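Local structure of chinitase A (Streptomyces coelicolor, 3EBV) at residues Ser226-Gly231 with Thr273-Thr278; Thr8-Asn13 with Met269-Asn274. The protein probably cleaves internal glycosidic bonds of chitin as an endochitinase, this chain being its glycoside hydrolase family 18 catalytic domain. All blocks are in the same frame, centred on the assembly; numbering follows the deposited sequence.

Interaction 1 of 2, residues Ser226-Gly231 with Thr273-Thr278; sequences STRAAG and TNWDAT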
ATOM      1  N   SER A 226     -10.954   7.611  -6.943  1.00 11.57           N
ATOM      2  CA  SER A 226     -11.804   8.486  -7.762  1.00 11.21           C
ATOM      3  C   SER A 226     -10.906   9.473  -8.503  1.00 11.89           C
ATOM      4  O   SER A 226      -9.701   9.534  -8.248  1.00 12.15           O
ATOM      5  CB  SER A 226     -12.755   9.289  -6.838  1.00 12.52           C
ATOM      6  OG  SER A 226     -12.031  10.331  -6.187  1.00 12.30           O
ATOM      7  N   THR A 227     -11.476  10.278  -9.423  1.00 12.62           N
ATOM      8  CA  THR A 227     -10.656  11.288 -10.108  1.00 14.23           C
ATOM      9  C   THR A 227     -10.197  12.400  -9.165  1.00 13.40           C
ATOM     10  O   THR A 227      -9.241  13.147  -9.486  1.00 15.70           O
ATOM     11  CB  THR A 227     -11.395  11.955 -11.313  1.00 15.33           C
ATOM     12  OG1 THR A 227     -12.654  12.427 -10.844  1.00 18.78           O
ATOM     13  CG2 THR A 227     -11.601  10.927 -12.438  1.00 17.31           C
ATOM     14  N   ARG A 228     -10.840  12.484  -7.991  1.00 13.25           N
ATOM     15  CA  ARG A 228     -10.437  13.515  -6.991  1.00 13.60           C
ATOM     16  C   ARG A 228      -9.190  13.097  -6.204  1.00 13.79           C
ATOM     17  O   ARG A 228      -8.537  13.917  -5.563  1.00 14.85           O
ATOM     18  CB  ARG A 228     -11.585  13.871  -6.056  1.00 14.75           C
ATOM     19  CG  ARG A 228     -12.774  14.488  -6.771  1.00 18.78           C
ATOM     20  CD  ARG A 228     -13.826  14.927  -5.757  1.00 25.84           C
ATOM     21  NE  ARG A 228     -15.116  15.133  -6.409  1.00 31.53           N
ATOM     22  CZ  ARG A 228     -15.505  16.278  -6.968  1.00 36.64           C
ATOM     23  NH1 ARG A 228     -14.711  17.352  -6.935  1.00 38.06           N
ATOM     24  NH2 ARG A 228     -16.700  16.357  -7.548  1.00 38.32           N
ATOM     25  N   ALA A 229      -8.870  11.803  -6.266  1.00 12.55           N
ATOM     26  CA  ALA A 229      -7.848  11.211  -5.375  1.00 12.04           C
ATOM     27  C   ALA A 229      -6.421  11.309  -5.907  1.00 12.68           C
ATOM     28  O   ALA A 229      -5.479  10.995  -5.186  1.00 13.86           O
ATOM     29  CB  ALA A 229      -8.203   9.738  -5.065  1.00 12.90           C
ATOM     30  N   ALA A 230      -6.267  11.649  -7.191  1.00 12.05           N
ATOM     31  CA  ALA A 230      -4.956  11.719  -7.817  1.00 12.72           C
ATOM     32  C   ALA A 230      -5.009  12.652  -9.022  1.00 13.96           C
ATOM     33  O   ALA A 230      -6.104  12.869  -9.558  1.00 16.39           O
ATOM     34  CB  ALA A 230      -4.498  10.296  -8.259  1.00 13.65           C
ATOM     35  N   GLY A 231      -3.852  13.129  -9.454  1.00 14.52           N
ATOM     36  CA  GLY A 231      -3.775  14.025 -10.610  1.00 15.14           C
ATOM     37  C   GLY A 231      -3.930  13.279 -11.927  1.00 15.82           C
ATOM     38  O   GLY A 231      -4.250  13.876 -12.960  1.00 18.51           O
ATOM     39  N   THR A 273      -9.546   5.612   1.460  1.00 10.30           N
ATOM     40  CA  THR A 273     -10.906   5.276   1.932  1.00  9.92           C
ATOM     41  C   THR A 273     -11.771   6.559   1.957  1.00 10.09           C
ATOM     42  O   THR A 273     -12.971   6.505   1.659  1.00 12.06           O
ATOM     43  CB  THR A 273     -10.884   4.573   3.308  1.00 10.66           C
ATOM     44  OG1 THR A 273     -10.395   5.468   4.306  1.00 11.58           O
ATOM     45  CG2 THR A 273      -9.931   3.356   3.278  1.00 10.53           C
ATOM     46  N   ASN A 274     -11.143   7.682   2.256  1.00 10.76           N
ATOM     47  CA  ASN A 274     -11.900   8.967   2.371  1.00 10.30           C
ATOM     48  C   ASN A 274     -12.411   9.401   1.025  1.00 11.51           C
ATOM     49  O   ASN A 274     -13.594   9.803   0.886  1.00 12.01           O
ATOM     50  CB  ASN A 274     -10.986  10.029   2.995  1.00 11.53           C
ATOM     51  CG  ASN A 274     -10.384   9.560   4.301  1.00 11.82           C
ATOM     52  OD1 ASN A 274      -9.367   8.828   4.327  1.00 11.67           O
ATOM     53  ND2 ASN A 274     -10.994   9.979   5.421  1.00 12.38           N
ATOM     54  N   TRP A 275     -11.549   9.335  -0.003  1.00 10.72           N
ATOM     55  CA  TRP A 275     -12.017   9.679  -1.335  1.00 10.49           C
ATOM     56  C   TRP A 275     -13.027   8.636  -1.840  1.00  9.92           C
ATOM     57  O   TRP A 275     -13.994   8.995  -2.528  1.00 10.84           O
ATOM     58  CB  TRP A 275     -10.852   9.815  -2.312  1.00 11.21           C
ATOM     59  CG  TRP A 275     -10.008  11.026  -2.111  1.00 11.71           C
ATOM     60  CD1 TRP A 275      -8.672  11.054  -1.862  1.00 10.71           C
ATOM     61  CD2 TRP A 275     -10.437  12.392  -2.153  1.00 11.12           C
ATOM     62  NE1 TRP A 275      -8.217  12.354  -1.764  1.00 11.98           N
ATOM     63  CE2 TRP A 275      -9.290  13.198  -1.922  1.00 11.46           C
ATOM     64  CE3 TRP A 275     -11.679  13.018  -2.398  1.00 12.71           C
ATOM     65  CZ2 TRP A 275      -9.340  14.621  -1.891  1.00 12.27           C
ATOM     66  CZ3 TRP A 275     -11.735  14.441  -2.341  1.00 11.72           C
ATOM     67  CH2 TRP A 275     -10.564  15.215  -2.111  1.00 12.19           C
ATOM     68  N   ASP A 276     -12.854   7.365  -1.461  1.00 10.59           N
ATOM     69  CA  ASP A 276     -13.848   6.332  -1.843  1.00 10.98           C
ATOM     70  C   ASP A 276     -15.248   6.731  -1.295  1.00 10.37           C
ATOM     71  O   ASP A 276     -16.246   6.679  -2.021  1.00 11.86           O
ATOM     72  CB  ASP A 276     -13.339   4.979  -1.284  1.00 10.86           C
ATOM     73  CG  ASP A 276     -14.204   3.743  -1.619  1.00 10.67           C
ATOM     74  OD1 ASP A 276     -14.763   3.646  -2.740  1.00 11.54           O
ATOM     75  OD2 ASP A 276     -14.234   2.875  -0.695  1.00 12.43           O
ATOM     76  N   ALA A 277     -15.268   7.187  -0.044  1.00  9.96           N
ATOM     77  CA  ALA A 277     -16.537   7.583   0.635  1.00 10.69           C
ATOM     78  C   ALA A 277     -17.151   8.800  -0.052  1.00 11.19           C
ATOM     79  O   ALA A 277     -18.387   8.836  -0.256  1.00 12.04           O
ATOM     80  CB  ALA A 277     -16.274   7.882   2.088  1.00 11.65           C
ATOM     81  N   THR A 278     -16.318   9.792  -0.404  1.00 10.19           N
ATOM     82  CA  THR A 278     -16.824  10.940  -1.165  1.00 10.69           C
ATOM     83  C   THR A 278     -17.519  10.484  -2.439  1.00 11.29           C
ATOM     84  O   THR A 278     -18.546  11.061  -2.880  1.00 11.92           O
ATOM     85  CB  THR A 278     -15.689  11.941  -1.431  1.00 10.60           C
ATOM     86  OG1 THR A 278     -15.365  12.563  -0.172  1.00 12.15           O
ATOM     87  CG2 THR A 278     -16.104  12.994  -2.492  1.00 11.40           C
TER
HETATM   88  O   HOH W   1     -13.854  11.142  -4.444  1.00 13.33           O
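The type I turn Ser226-Ala229 meets helix 273-278 beside Trp275, the two backbones coming nearest where Ala229 CA lies 6.0 Å from Trp275 CA. The Trp275 indole leans out from the helix with CG anti to the carbonyl carbon (chi1 -72°), and the turn covers one of its faces. Ala229 CA sits over the five-membered ring, 3.8 Å from its centroid, as a CH-pi contact, while the methyl CB touches Trp275 CD1 at 3.5 Å. Arg228 CB makes a second CH-pi contact, 4.1 Å from the centroid of the six-membered ring, and Arg228 O also lies above this face, toward the rim. The extended Arg228 chain leaves past the CZ3 edge, the two side chains crossing at about a right angle, and its CD makes a loose 4.4 Å contact with Thr278 CG2. Ser226 OG accepts from Arg228 N at 3.1 Å, a bent bond that makes an ST turn, and is bonded to a water, which donates to Trp275 O. Direct contact is thus mostly carbon against an indole face, and the polar link goes through this water; the join should depend on the fit of carbon against the indole face more than on directed bonds.

Interaction 2 of 2, residues Thr8-Asn13 with Met269-Asn274; sequences TGYWQN and MTWSTN
Tyr10 is held through both its backbone N and O by 269-274, as strands 8-12 and 269-271 run parallel. Thr270 N donates to Thr8 O at 2.9 Å, and Tyr10 N returns a nearly straight bond to Thr270 O at 3.1 Å. Tyr10 O then takes Thr273 N at 2.8 Å, one residue later than regular parallel pairing would have it, just past the cis peptide between Trp271 and Ser272.

Bonds to side chains continue the pairing where the second strand gives way to helix. Asn274 OD1 accepts Gln12 N at 2.9 Å, and the two side-chain amides stack, their planes 24° apart and Gln12 CD 3.6 Å from Asn274 CG. Ser272 OG donates to Gln12 OE1 at 2.8 Å from well above the carbonyl plane, and as N-cap receives Trp275 N; Gln12 NE2 is bonded to Asn16 OD1. With an alanine here instead of Gln12, the Ser272 hydroxyl would probably lose this acceptor and Asn16 OD1 its donor, with a gap left against the Asn274 amide.

Among the apolar contacts, Met269, present as selenomethionine, brings SE to the edge of the Tyr10 ring, 3.7 Å from CE2, a Met-aromatic contact. Trp271 packs CE3 at 3.3 Å against Tyr10 CB, the two rings inclined at 52°. The phenol reaches on to Asp117, with which Tyr10 OH is hydrogen-bonded.

The strands are the first and last of a TIM barrel, and their pairing closes it. The cis bond following a tryptophan on the last strand, and a tyrosine reaching the DGVDIDLE motif, are consistent with the substrate cleft of family 18 chitinases.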
ATOM      1  N   THR A   8      -6.357  -3.351   0.149  1.00 10.45           N
ATOM      2  CA  THR A   8      -5.725  -2.405   1.110  1.00 10.21           C
ATOM      3  C   THR A   8      -6.307  -1.033   0.853  1.00 11.33           C
ATOM      4  O   THR A   8      -6.453  -0.618  -0.308  1.00 11.41           O
ATOM      5  CB  THR A   8      -4.185  -2.354   0.899  1.00 11.37           C
ATOM      6  OG1 THR A   8      -3.627  -3.656   1.118  1.00 11.26           O
ATOM      7  CG2 THR A   8      -3.491  -1.363   1.817  1.00 10.51           C
ATOM      8  N   GLY A   9      -6.650  -0.316   1.923  1.00 11.02           N
ATOM      9  CA  GLY A   9      -7.088   1.087   1.758  1.00 11.47           C
ATOM     10  C   GLY A   9      -6.366   2.016   2.687  1.00  9.97           C
ATOM     11  O   GLY A   9      -6.112   1.650   3.841  1.00 10.85           O
ATOM     12  N   TYR A  10      -5.979   3.177   2.173  1.00 10.84           N
ATOM     13  CA  TYR A  10      -5.342   4.211   3.020  1.00  9.96           C
ATOM     14  C   TYR A  10      -6.395   5.041   3.720  1.00 11.10           C
ATOM     15  O   TYR A  10      -7.250   5.601   3.037  1.00 11.53           O
ATOM     16  CB  TYR A  10      -4.443   5.115   2.179  1.00 10.96           C
ATOM     17  CG  TYR A  10      -3.150   4.423   1.817  1.00 10.16           C
ATOM     18  CD1 TYR A  10      -2.006   4.636   2.590  1.00 11.33           C
ATOM     19  CD2 TYR A  10      -3.077   3.521   0.738  1.00 11.20           C
ATOM     20  CE1 TYR A  10      -0.789   3.975   2.305  1.00 10.76           C
ATOM     21  CE2 TYR A  10      -1.864   2.861   0.459  1.00 12.36           C
ATOM     22  CZ  TYR A  10      -0.751   3.092   1.240  1.00 12.13           C
ATOM     23  OH  TYR A  10       0.413   2.419   0.948  1.00 11.92           O
ATOM     24  N   TRP A  11      -6.296   5.103   5.062  1.00 11.12           N
ATOM     25  CA  TRP A  11      -7.204   5.972   5.861  1.00 11.65           C
ATOM     26  C   TRP A  11      -6.432   7.211   6.246  1.00 11.26           C
ATOM     27  O   TRP A  11      -5.324   7.115   6.789  1.00 12.16           O
ATOM     28  CB  TRP A  11      -7.629   5.194   7.089  1.00 12.36           C
ATOM     29  CG  TRP A  11      -8.420   6.007   8.086  1.00 12.10           C
ATOM     30  CD1 TRP A  11      -9.759   6.219   8.054  1.00 13.13           C
ATOM     31  CD2 TRP A  11      -7.906   6.717   9.233  1.00 13.30           C
ATOM     32  NE1 TRP A  11     -10.137   7.036   9.126  1.00 14.16           N
ATOM     33  CE2 TRP A  11      -9.025   7.345   9.854  1.00 14.18           C
ATOM     34  CE3 TRP A  11      -6.631   6.913   9.775  1.00 15.01           C
ATOM     35  CZ2 TRP A  11      -8.904   8.111  11.029  1.00 14.54           C
ATOM     36  CZ3 TRP A  11      -6.503   7.702  10.941  1.00 13.90           C
ATOM     37  CH2 TRP A  11      -7.643   8.280  11.545  1.00 14.65           C
ATOM     38  N   GLN A  12      -6.999   8.389   5.942  1.00 11.64           N
ATOM     39  CA  GLN A  12      -6.296   9.664   6.182  1.00 11.63           C
ATOM     40  C   GLN A  12      -6.321  10.170   7.620  1.00 13.28           C
ATOM     41  O   GLN A  12      -7.396  10.436   8.162  1.00 14.20           O
ATOM     42  CB  GLN A  12      -6.870  10.765   5.323  1.00 11.96           C
ATOM     43  CG  GLN A  12      -6.775  10.448   3.795  1.00 11.38           C
ATOM     44  CD  GLN A  12      -7.614  11.393   2.928  1.00 13.68           C
ATOM     45  OE1 GLN A  12      -7.720  11.207   1.725  1.00 12.86           O
ATOM     46  NE2 GLN A  12      -8.166  12.481   3.534  1.00 13.65           N
ATOM     47  N   ASN A  13      -5.144  10.354   8.186  1.00 13.98           N
ATOM     48  CA  ASN A  13      -5.020  11.062   9.490  1.00 14.35           C
ATOM     49  C   ASN A  13      -4.910  12.557   9.277  1.00 15.47           C
ATOM     50  O   ASN A  13      -4.045  13.204   9.869  1.00 17.22           O
ATOM     51  CB  ASN A  13      -3.775  10.525  10.231  1.00 14.02           C
ATOM     52  CG  ASN A  13      -3.629  11.132  11.629  1.00 15.87           C
ATOM     53  OD1 ASN A  13      -4.618  11.270  12.331  1.00 15.93           O
ATOM     54  ND2 ASN A  13      -2.403  11.463  12.015  1.00 19.51           N
HETATM   55  N   MSE A 269      -5.380  -2.159  -4.123  1.00  8.30           N
HETATM   56  CA  MSE A 269      -5.163  -1.144  -3.070  1.00  9.05           C
HETATM   57  C   MSE A 269      -5.758   0.161  -3.585  1.00  8.86           C
HETATM   58  O   MSE A 269      -5.792   0.407  -4.801  1.00  8.47           O
HETATM   59  CB  MSE A 269      -3.655  -0.962  -2.820  1.00  8.90           C
HETATM   60  CG  MSE A 269      -3.317   0.203  -1.867  1.00 11.15           C
HETATM   61 SE   MSE A 269      -3.159   1.941  -2.854  1.00 14.76          SE
HETATM   62  CE  MSE A 269      -1.236   1.923  -3.230  1.00 10.97           C
ATOM     63  N   THR A 270      -6.234   1.030  -2.667  1.00  9.14           N
ATOM     64  CA  THR A 270      -6.620   2.378  -3.117  1.00  9.92           C
ATOM     65  C   THR A 270      -6.225   3.501  -2.150  1.00  8.88           C
ATOM     66  O   THR A 270      -6.265   3.343  -0.901  1.00  9.96           O
ATOM     67  CB  THR A 270      -8.128   2.466  -3.441  1.00  9.87           C
ATOM     68  OG1 THR A 270      -8.403   3.671  -4.173  1.00 10.14           O
ATOM     69  CG2 THR A 270      -8.966   2.442  -2.183  1.00 11.46           C
ATOM     70  N   TRP A 271      -5.846   4.617  -2.789  1.00  8.76           N
ATOM     71  CA  TRP A 271      -5.745   5.910  -2.103  1.00  8.91           C
ATOM     72  C   TRP A 271      -7.030   6.648  -2.476  1.00  8.51           C
ATOM     73  O   TRP A 271      -7.207   6.968  -3.666  1.00  9.94           O
ATOM     74  CB  TRP A 271      -4.543   6.668  -2.647  1.00  9.50           C
ATOM     75  CG  TRP A 271      -4.477   8.045  -2.022  1.00 10.56           C
ATOM     76  CD1 TRP A 271      -4.947   9.208  -2.580  1.00 11.31           C
ATOM     77  CD2 TRP A 271      -3.969   8.372  -0.727  1.00 11.38           C
ATOM     78  NE1 TRP A 271      -4.754  10.262  -1.684  1.00 12.26           N
ATOM     79  CE2 TRP A 271      -4.140   9.771  -0.556  1.00 12.01           C
ATOM     80  CE3 TRP A 271      -3.367   7.620   0.292  1.00 11.89           C
ATOM     81  CZ2 TRP A 271      -3.743  10.434   0.626  1.00 14.14           C
ATOM     82  CZ3 TRP A 271      -2.974   8.262   1.454  1.00 13.02           C
ATOM     83  CH2 TRP A 271      -3.156   9.666   1.603  1.00 13.77           C
ATOM     84  N   SER A 272      -7.960   6.916  -1.536  1.00  9.82           N
ATOM     85  CA  SER A 272      -7.934   6.580  -0.112  1.00  9.99           C
ATOM     86  C   SER A 272      -9.364   6.159   0.266  1.00 10.01           C
ATOM     87  O   SER A 272     -10.305   6.375  -0.500  1.00 10.42           O
ATOM     88  CB  SER A 272      -7.561   7.815   0.742  1.00 10.04           C
ATOM     89  OG  SER A 272      -8.544   8.839   0.518  1.00 11.40           O
ATOM     90  N   THR A 273      -9.546   5.612   1.460  1.00 10.30           N
ATOM     91  CA  THR A 273     -10.906   5.276   1.932  1.00  9.92           C
ATOM     92  C   THR A 273     -11.771   6.559   1.957  1.00 10.09           C
ATOM     93  O   THR A 273     -12.971   6.505   1.659  1.00 12.06           O
ATOM     94  CB  THR A 273     -10.884   4.573   3.308  1.00 10.66           C
ATOM     95  OG1 THR A 273     -10.395   5.468   4.306  1.00 11.58           O
ATOM     96  CG2 THR A 273      -9.931   3.356   3.278  1.00 10.53           C
ATOM     97  N   ASN A 274     -11.143   7.682   2.256  1.00 10.76           N
ATOM     98  CA  ASN A 274     -11.900   8.967   2.371  1.00 10.30           C
ATOM     99  C   ASN A 274     -12.411   9.401   1.025  1.00 11.51           C
ATOM    100  O   ASN A 274     -13.594   9.803   0.886  1.00 12.01           O
ATOM    101  CB  ASN A 274     -10.986  10.029   2.995  1.00 11.53           C
ATOM    102  CG  ASN A 274     -10.384   9.560   4.301  1.00 11.82           C
ATOM    103  OD1 ASN A 274      -9.367   8.828   4.327  1.00 11.67           O
ATOM    104  ND2 ASN A 274     -10.994   9.979   5.421  1.00 12.38           N
TER
HETATM  105  O   HOH W   2     -10.145  10.237   8.189  1.00 12.70           O

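In the fold
Both contacts use helix 273-278 and share Thr273 and Asn274, and their centres lie about 9 Å apart. Interaction 2 closes the barrel, about 9 Å from the centre of the chain; interaction 1 lies farther out, about 15 Å from it, where the loop after strand 219-224 packs on Trp275 of the helix. They touch directly: Ala229 O packs 3.2 Å from Trp271 CD1, and Trp275 NE1 packs 3.7 Å from Gln12 OE1. Ser272, the N-cap residue of interaction 2, starts the helix that carries Trp275 of interaction 1. Trp271 therefore lies between strand 6-12 and the 226-231 loop, probably in the substrate cleft as in other family 18 chitinases, while Tyr10 reaches Asp117 of the DGVDIDLE motif.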